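Calcium-binding EF hand family protein (Arabidopsis thaliana, PDB 6YIG) probably acts as a calcium-binding adaptor of the TPLATE complex in plant endocytosis, its N-terminal EH domain being the part described here. Local coordinates at residues A[26-30]-A[59-63]; A[50-54]-A[69-74]. One frame throughout, in Å; residues are numbered along the deposited sequence.

In the fold
From the N terminus, helix 12-20 leads into the calcium loop, whose end runs as strand 28-29 into helix 30-37. Helix 44-54 follows, then the sodium-binding loop, strand 61-62 and helix 64-78. Interaction 1 joins the two strands and so closes a loop that holds helices 30-37 and 44-54. Interaction 2 closes a shorter loop, from helix 44-54 to helix 64-78, and this loop contains strand 61-62. The two contacts therefore cross along the chain. Interaction 1 ties the first helix-loop-helix unit to the second, while interaction 2 packs the two helices of the second unit. They touch where L62 meets W51 and S54.

Interaction 1. Residues A[26-30]-A[59-63]; sequences GRISG and SGFLD. With NA (sodium ion), chain C; CA (calcium ion), chain B.
R27 and F61 both turn CG beside the backbone N, and a bend at chi3 of R27 (-67°) lays its guanidinium over the F61 ring. The stack flanks the short antiparallel beta bridge, I28 with L62, that couples the two loops of a paired EF-hand, here in an EH domain. The stack is nearly parallel, with planes 6° apart. R27 CZ sits 3.8 Å from the F61 ring centroid, over the face, in cation-pi geometry. S29 CB also touches the ring, 3.8 Å from F61 CE2. Replacing F61 with alanine would remove the ring, and the R27 guanidinium would probably lose its stacking surface and turn more freely, with S29 CB losing its ring contact.

I28 and L62 form a hydrogen-bonded pair, with I28 N to L62 O and L62 N to I28 O both 2.8 Å. I28 CB and L62 CB lie 4.1 Å apart on the other face of the ribbon, where both side chains reach F67 of helix 64-78. Each loop gives a backbone oxygen to a metal. R27 O binds calcium with D21, D23, D25 and E32. F61 O binds sodium with D55, S57 and S59. S59 OG also accepts from F61 N in an ST turn. At the G30 end the direct bond to G60 O is weak, but a water accepts from G30 N and donates to G60 O at 2.6 Å.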
ATOM      1  N   GLY A  26      -9.971  -2.753 -11.708  1.00 12.44           N
ATOM      2  CA  GLY A  26      -8.746  -3.505 -11.533  1.00 11.88           C
ATOM      3  C   GLY A  26      -7.538  -2.653 -11.272  1.00 13.10           C
ATOM      4  O   GLY A  26      -6.415  -3.166 -11.307  1.00 13.76           O
ATOM      5  N   ARG A  27      -7.734  -1.365 -11.019  1.00 12.56           N
ATOM      6  CA  ARG A  27      -6.676  -0.413 -10.709  1.00 13.55           C
ATOM      7  C   ARG A  27      -7.096   0.423  -9.515  1.00 12.18           C
ATOM      8  O   ARG A  27      -8.283   0.680  -9.321  1.00 13.90           O
ATOM      9  CB  ARG A  27      -6.406   0.536 -11.886  1.00 17.05           C
ATOM     10  CG  ARG A  27      -6.184  -0.104 -13.246  1.00 21.89           C
ATOM     11  CD  ARG A  27      -6.062   1.008 -14.294  1.00 21.29           C
ATOM     12  NE  ARG A  27      -7.313   1.737 -14.475  1.00 19.96           N
ATOM     13  CZ  ARG A  27      -7.504   2.670 -15.403  1.00 22.37           C
ATOM     14  NH1 ARG A  27      -6.522   2.985 -16.231  1.00 24.90           N
ATOM     15  NH2 ARG A  27      -8.682   3.283 -15.515  1.00 27.12           N
ATOM     16  N   ILE A  28      -6.122   0.891  -8.727  1.00 12.32           N
ATOM     17  CA  ILE A  28      -6.404   1.823  -7.639  1.00 13.89           C
ATOM     18  C   ILE A  28      -6.027   3.219  -8.115  1.00 12.57           C
ATOM     19  O   ILE A  28      -4.846   3.535  -8.328  1.00 14.19           O
ATOM     20  CB  ILE A  28      -5.673   1.467  -6.337  1.00 13.50           C
ATOM     21  CG1 ILE A  28      -5.892   0.010  -5.942  1.00 13.50           C
ATOM     22  CG2 ILE A  28      -6.112   2.435  -5.221  1.00 16.26           C
ATOM     23  CD1 ILE A  28      -7.348  -0.413  -5.879  1.00 13.68           C
ATOM     24  N   SER A  29      -7.033   4.060  -8.277  1.00 13.28           N
ATOM     25  CA  SER A  29      -6.831   5.440  -8.668  1.00 14.50           C
ATOM     26  C   SER A  29      -6.359   6.271  -7.483  1.00 15.58           C
ATOM     27  O   SER A  29      -6.420   5.846  -6.323  1.00 14.47           O
ATOM     28  CB  SER A  29      -8.124   6.032  -9.193  1.00 16.15           C
ATOM     29  OG  SER A  29      -9.030   6.187  -8.114  1.00 17.09           O
ATOM     30  N   GLY A  30      -5.857   7.470  -7.792  1.00 14.61           N
ATOM     31  CA  GLY A  30      -5.469   8.389  -6.723  1.00 16.48           C
ATOM     32  C   GLY A  30      -6.580   8.617  -5.712  1.00 15.14           C
ATOM     33  O   GLY A  30      -6.357   8.575  -4.503  1.00 15.96           O
ATOM     34  N   SER A  59       1.494   6.777 -13.791  1.00 26.28           N
ATOM     35  CA  SER A  59       0.272   6.828 -14.571  1.00 28.66           C
ATOM     36  C   SER A  59      -0.925   7.366 -13.806  1.00 23.09           C
ATOM     37  O   SER A  59      -1.959   7.641 -14.424  1.00 29.15           O
ATOM     38  CB  SER A  59      -0.078   5.426 -15.065  1.00 29.61           C
ATOM     39  OG  SER A  59      -0.441   4.618 -13.957  1.00 26.57           O
ATOM     40  N   GLY A  60      -0.832   7.475 -12.492  1.00 21.71           N
ATOM     41  CA  GLY A  60      -1.960   7.867 -11.677  1.00 22.67           C
ATOM     42  C   GLY A  60      -2.783   6.712 -11.169  1.00 19.63           C
ATOM     43  O   GLY A  60      -3.809   6.928 -10.512  1.00 18.98           O
ATOM     44  N   PHE A  61      -2.376   5.488 -11.468  1.00 17.00           N
ATOM     45  CA  PHE A  61      -3.091   4.313 -11.032  1.00 16.64           C
ATOM     46  C   PHE A  61      -2.090   3.302 -10.500  1.00 16.11           C
ATOM     47  O   PHE A  61      -0.965   3.204 -10.997  1.00 20.14           O
ATOM     48  CB  PHE A  61      -3.866   3.657 -12.175  1.00 16.95           C
ATOM     49  CG  PHE A  61      -4.930   4.526 -12.760  1.00 18.15           C
ATOM     50  CD1 PHE A  61      -4.633   5.413 -13.772  1.00 23.33           C
ATOM     51  CD2 PHE A  61      -6.221   4.466 -12.277  1.00 17.86           C
ATOM     52  CE1 PHE A  61      -5.605   6.212 -14.299  1.00 25.20           C
ATOM     53  CE2 PHE A  61      -7.198   5.261 -12.794  1.00 19.19           C
ATOM     54  CZ  PHE A  61      -6.891   6.135 -13.812  1.00 23.37           C
ATOM     55  N   LEU A  62      -2.515   2.544  -9.511  1.00 13.84           N
ATOM     56  CA  LEU A  62      -1.738   1.431  -8.991  1.00 13.20           C
ATOM     57  C   LEU A  62      -2.328   0.119  -9.486  1.00 16.11           C
ATOM     58  O   LEU A  62      -3.529  -0.115  -9.341  1.00 16.36           O
ATOM     59  CB  LEU A  62      -1.730   1.411  -7.474  1.00 13.14           C
ATOM     60  CG  LEU A  62      -1.339   2.714  -6.772  1.00 12.97           C
ATOM     61  CD1 LEU A  62      -1.418   2.484  -5.262  1.00 13.70           C
ATOM     62  CD2 LEU A  62       0.023   3.216  -7.202  1.00 18.11           C
ATOM     63  N   ASP A  63      -1.486  -0.742 -10.055  1.00 15.26           N
ATOM     64  CA  ASP A  63      -1.952  -2.097 -10.290  1.00 16.64           C
ATOM     65  C   ASP A  63      -1.853  -2.904  -8.992  1.00 14.14           C
ATOM     66  O   ASP A  63      -1.561  -2.376  -7.911  1.00 14.07           O
ATOM     67  CB  ASP A  63      -1.194  -2.732 -11.459  1.00 22.12           C
ATOM     68  CG  ASP A  63       0.272  -2.876 -11.206  1.00 24.63           C
ATOM     69  OD1 ASP A  63       0.710  -2.781 -10.058  1.00 22.86           O
ATOM     70  OD2 ASP A  63       1.020  -3.109 -12.188  1.00 31.32           O
TER
HETATM   71 NA    NA C 202       0.814   3.401 -12.387  1.00 26.10          NA
HETATM   72 CA    CA B 201     -10.425   1.492  -9.521  1.00 13.01          CA
HETATM   73  O   HOH W   1      -5.353   9.061 -10.434  1.00 30.58           O
HETATM   74  O   HOH W   2      -9.763   3.305 -10.895  1.00 17.09           O
HETATM   75  O   HOH W   3      -0.491   1.766 -13.998  1.00 34.92           O
HETATM   76  O   HOH W   4       2.406   1.872 -11.870  1.00 36.29           O

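Interaction 2. Residues A[50-54]-A[69-74]; sequences IWSLS and NSLRLV
I50 meets three residues of helix 64-78, each nearest through a different carbon. I50 CG2 rests against S70 CB at 3.7 Å. I50 CG1 lies 3.8 Å from L73 CB, and the two side chains run alongside, pointing opposite ways. I50 CD1 reaches V74 CG2 at 3.9 Å, where the two side chains lie nearly perpendicular. Chi1 of I50 (-72°) sets CG1 beside the backbone N and CG2 beside the carbonyl carbon, which parts the two branches. At the other end S54 OG lies 3.3 Å from S70 CB. L53 adds a looser apolar touch, L53 CD1 being 4.2 Å from L73 CD1.

These residues line the buried interface between the entering and exiting helices of the second EF-hand unit of the EH domain. The short segments run at 144° to each other, and their axes come within 9.5 Å.

S54 OG donates to I50 O at 2.8 Å, from above the carbonyl plane. This bond satisfies the hydroxyl that faces S70 CB. In one of the two conformers of S70, its OG is hydrogen-bonded to F67 O, one turn back. Further out, L62 of strand 61-62 touches S54 and S70. F37 of helix 30-37 packs on S70 and V74. From helix 85-93, V88 meets L53 and A91 meets L73.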
ATOM      1  N   ILE A  50       4.416   7.353   0.067  1.00 12.31           N
ATOM      2  CA  ILE A  50       4.085   5.982  -0.313  1.00 12.04           C
ATOM      3  C   ILE A  50       3.439   5.944  -1.690  1.00 12.58           C
ATOM      4  O   ILE A  50       3.804   5.113  -2.524  1.00 12.99           O
ATOM      5  CB  ILE A  50       3.192   5.346   0.771  1.00 10.84           C
ATOM      6  CG1 ILE A  50       4.034   5.068   2.018  1.00 12.43           C
ATOM      7  CG2 ILE A  50       2.558   4.066   0.280  1.00 12.08           C
ATOM      8  CD1 ILE A  50       3.279   4.690   3.220  1.00 14.03           C
ATOM      9  N   TRP A  51       2.518   6.871  -1.970  1.00 11.89           N
ATOM     10  CA  TRP A  51       1.878   6.911  -3.279  1.00 13.54           C
ATOM     11  C   TRP A  51       2.917   7.136  -4.370  1.00 13.98           C
ATOM     12  O   TRP A  51       2.931   6.435  -5.386  1.00 15.11           O
ATOM     13  CB  TRP A  51       0.803   8.017  -3.307  1.00 12.97           C
ATOM     14  CG  TRP A  51       0.290   8.237  -4.714  1.00 14.87           C
ATOM     15  CD1 TRP A  51       0.732   9.168  -5.612  1.00 14.66           C
ATOM     16  CD2 TRP A  51      -0.696   7.459  -5.399  1.00 13.93           C
ATOM     17  NE1 TRP A  51       0.062   9.040  -6.796  1.00 17.56           N
ATOM     18  CE2 TRP A  51      -0.819   7.993  -6.695  1.00 16.78           C
ATOM     19  CE3 TRP A  51      -1.510   6.387  -5.032  1.00 16.49           C
ATOM     20  CZ2 TRP A  51      -1.713   7.484  -7.626  1.00 17.66           C
ATOM     21  CZ3 TRP A  51      -2.397   5.897  -5.950  1.00 15.55           C
ATOM     22  CH2 TRP A  51      -2.483   6.426  -7.239  1.00 16.92           C
ATOM     23  N   SER A  52       3.785   8.137  -4.175  0.57 13.17           N
ATOM     24  CA  SER A  52       4.823   8.448  -5.155  0.57 15.83           C
ATOM     25  C   SER A  52       5.690   7.229  -5.438  0.57 16.67           C
ATOM     26  O   SER A  52       5.964   6.902  -6.604  0.57 18.88           O
ATOM     27  CB  SER A  52       5.667   9.620  -4.640  0.57 20.88           C
ATOM     28  OG  SER A  52       6.729   9.948  -5.521  0.57 25.16           O
ATOM     29  N   LEU A  53       6.078   6.510  -4.388  1.00 14.88           N
ATOM     30  CA  LEU A  53       6.965   5.369  -4.542  1.00 13.22           C
ATOM     31  C   LEU A  53       6.269   4.200  -5.210  1.00 14.20           C
ATOM     32  O   LEU A  53       6.925   3.359  -5.841  1.00 17.47           O
ATOM     33  CB  LEU A  53       7.465   4.904  -3.178  1.00 14.24           C
ATOM     34  CG  LEU A  53       8.394   5.871  -2.472  1.00 15.54           C
ATOM     35  CD1 LEU A  53       8.511   5.444  -1.013  1.00 15.46           C
ATOM     36  CD2 LEU A  53       9.779   5.873  -3.100  1.00 17.62           C
ATOM     37  N   SER A  54       4.954   4.141  -5.077  1.00 14.41           N
ATOM     38  CA  SER A  54       4.188   2.983  -5.525  1.00 14.32           C
ATOM     39  C   SER A  54       3.713   3.112  -6.960  1.00 16.14           C
ATOM     40  O   SER A  54       3.534   2.095  -7.639  1.00 18.04           O
ATOM     41  CB  SER A  54       2.961   2.776  -4.626  1.00 15.30           C
ATOM     42  OG  SER A  54       3.363   2.468  -3.305  1.00 15.81           O
ATOM     43  N   ASN A  69       2.423  -3.296  -2.723  1.00 12.26           N
ATOM     44  CA  ASN A  69       3.617  -2.636  -2.213  1.00 11.94           C
ATOM     45  C   ASN A  69       3.266  -1.410  -1.376  1.00 13.11           C
ATOM     46  O   ASN A  69       3.901  -1.152  -0.346  1.00 12.23           O
ATOM     47  CB  ASN A  69       4.558  -2.245  -3.345  1.00 13.48           C
ATOM     48  CG  ASN A  69       5.326  -3.430  -3.906  1.00 14.77           C
ATOM     49  OD1 ASN A  69       5.547  -4.426  -3.227  1.00 17.92           O
ATOM     50  ND2 ASN A  69       5.741  -3.319  -5.144  1.00 17.09           N
ATOM     51  N   SER A  70       2.242  -0.650  -1.774  0.59 10.13           N
ATOM     52  CA  SER A  70       1.846   0.479  -0.925  0.59 11.20           C
ATOM     53  C   SER A  70       1.326  -0.010   0.420  0.59 12.34           C
ATOM     54  O   SER A  70       1.522   0.657   1.436  0.59 12.20           O
ATOM     55  CB  SER A  70       0.804   1.361  -1.615  0.59 11.47           C
ATOM     56  OG  SER A  70      -0.515   0.824  -1.573  0.59 12.67           O
ATOM     57  N   LEU A  71       0.654  -1.158   0.444  1.00 11.62           N
ATOM     58  CA  LEU A  71       0.199  -1.746   1.706  1.00 11.83           C
ATOM     59  C   LEU A  71       1.383  -2.145   2.582  1.00 11.43           C
ATOM     60  O   LEU A  71       1.367  -1.940   3.807  1.00 12.11           O
ATOM     61  CB  LEU A  71      -0.685  -2.965   1.415  1.00 13.01           C
ATOM     62  CG  LEU A  71      -2.081  -2.657   0.848  1.00 12.50           C
ATOM     63  CD1 LEU A  71      -2.723  -3.983   0.380  1.00 14.68           C
ATOM     64  CD2 LEU A  71      -2.967  -1.902   1.811  1.00 13.60           C
ATOM     65  N   ARG A  72       2.428  -2.722   1.969  1.00 12.52           N
ATOM     66  CA  ARG A  72       3.618  -3.099   2.719  1.00 11.39           C
ATOM     67  C   ARG A  72       4.295  -1.878   3.314  1.00 10.39           C
ATOM     68  O   ARG A  72       4.733  -1.903   4.466  1.00 11.78           O
ATOM     69  CB  ARG A  72       4.600  -3.864   1.827  1.00 11.47           C
ATOM     70  CG  ARG A  72       4.095  -5.204   1.376  1.00 14.30           C
ATOM     71  CD  ARG A  72       5.078  -5.934   0.453  1.00 13.82           C
ATOM     72  NE  ARG A  72       4.517  -7.243   0.107  1.00 16.76           N
ATOM     73  CZ  ARG A  72       3.904  -7.527  -1.041  1.00 16.31           C
ATOM     74  NH1 ARG A  72       3.818  -6.645  -2.019  1.00 14.50           N
ATOM     75  NH2 ARG A  72       3.377  -8.722  -1.211  1.00 19.47           N
ATOM     76  N   LEU A  73       4.417  -0.809   2.537  1.00 10.61           N
ATOM     77  CA  LEU A  73       5.017   0.407   3.069  1.00 10.81           C
ATOM     78  C   LEU A  73       4.169   0.979   4.191  1.00 11.14           C
ATOM     79  O   LEU A  73       4.718   1.532   5.158  1.00 12.37           O
ATOM     80  CB  LEU A  73       5.206   1.406   1.948  1.00 11.59           C
ATOM     81  CG  LEU A  73       6.267   1.030   0.926  1.00 11.16           C
ATOM     82  CD1 LEU A  73       6.228   1.982  -0.264  1.00 16.88           C
ATOM     83  CD2 LEU A  73       7.656   0.984   1.546  1.00 14.68           C
ATOM     84  N   VAL A  74       2.838   0.899   4.070  1.00 11.60           N
ATOM     85  CA  VAL A  74       1.963   1.334   5.158  1.00 11.37           C
ATOM     86  C   VAL A  74       2.225   0.527   6.427  1.00 11.39           C
ATOM     87  O   VAL A  74       2.311   1.088   7.524  1.00 13.92           O
ATOM     88  CB  VAL A  74       0.484   1.289   4.738  1.00 11.23           C
ATOM     89  CG1 VAL A  74      -0.430   1.399   5.948  1.00 13.20           C
ATOM     90  CG2 VAL A  74       0.200   2.377   3.724  1.00 14.17           C
TER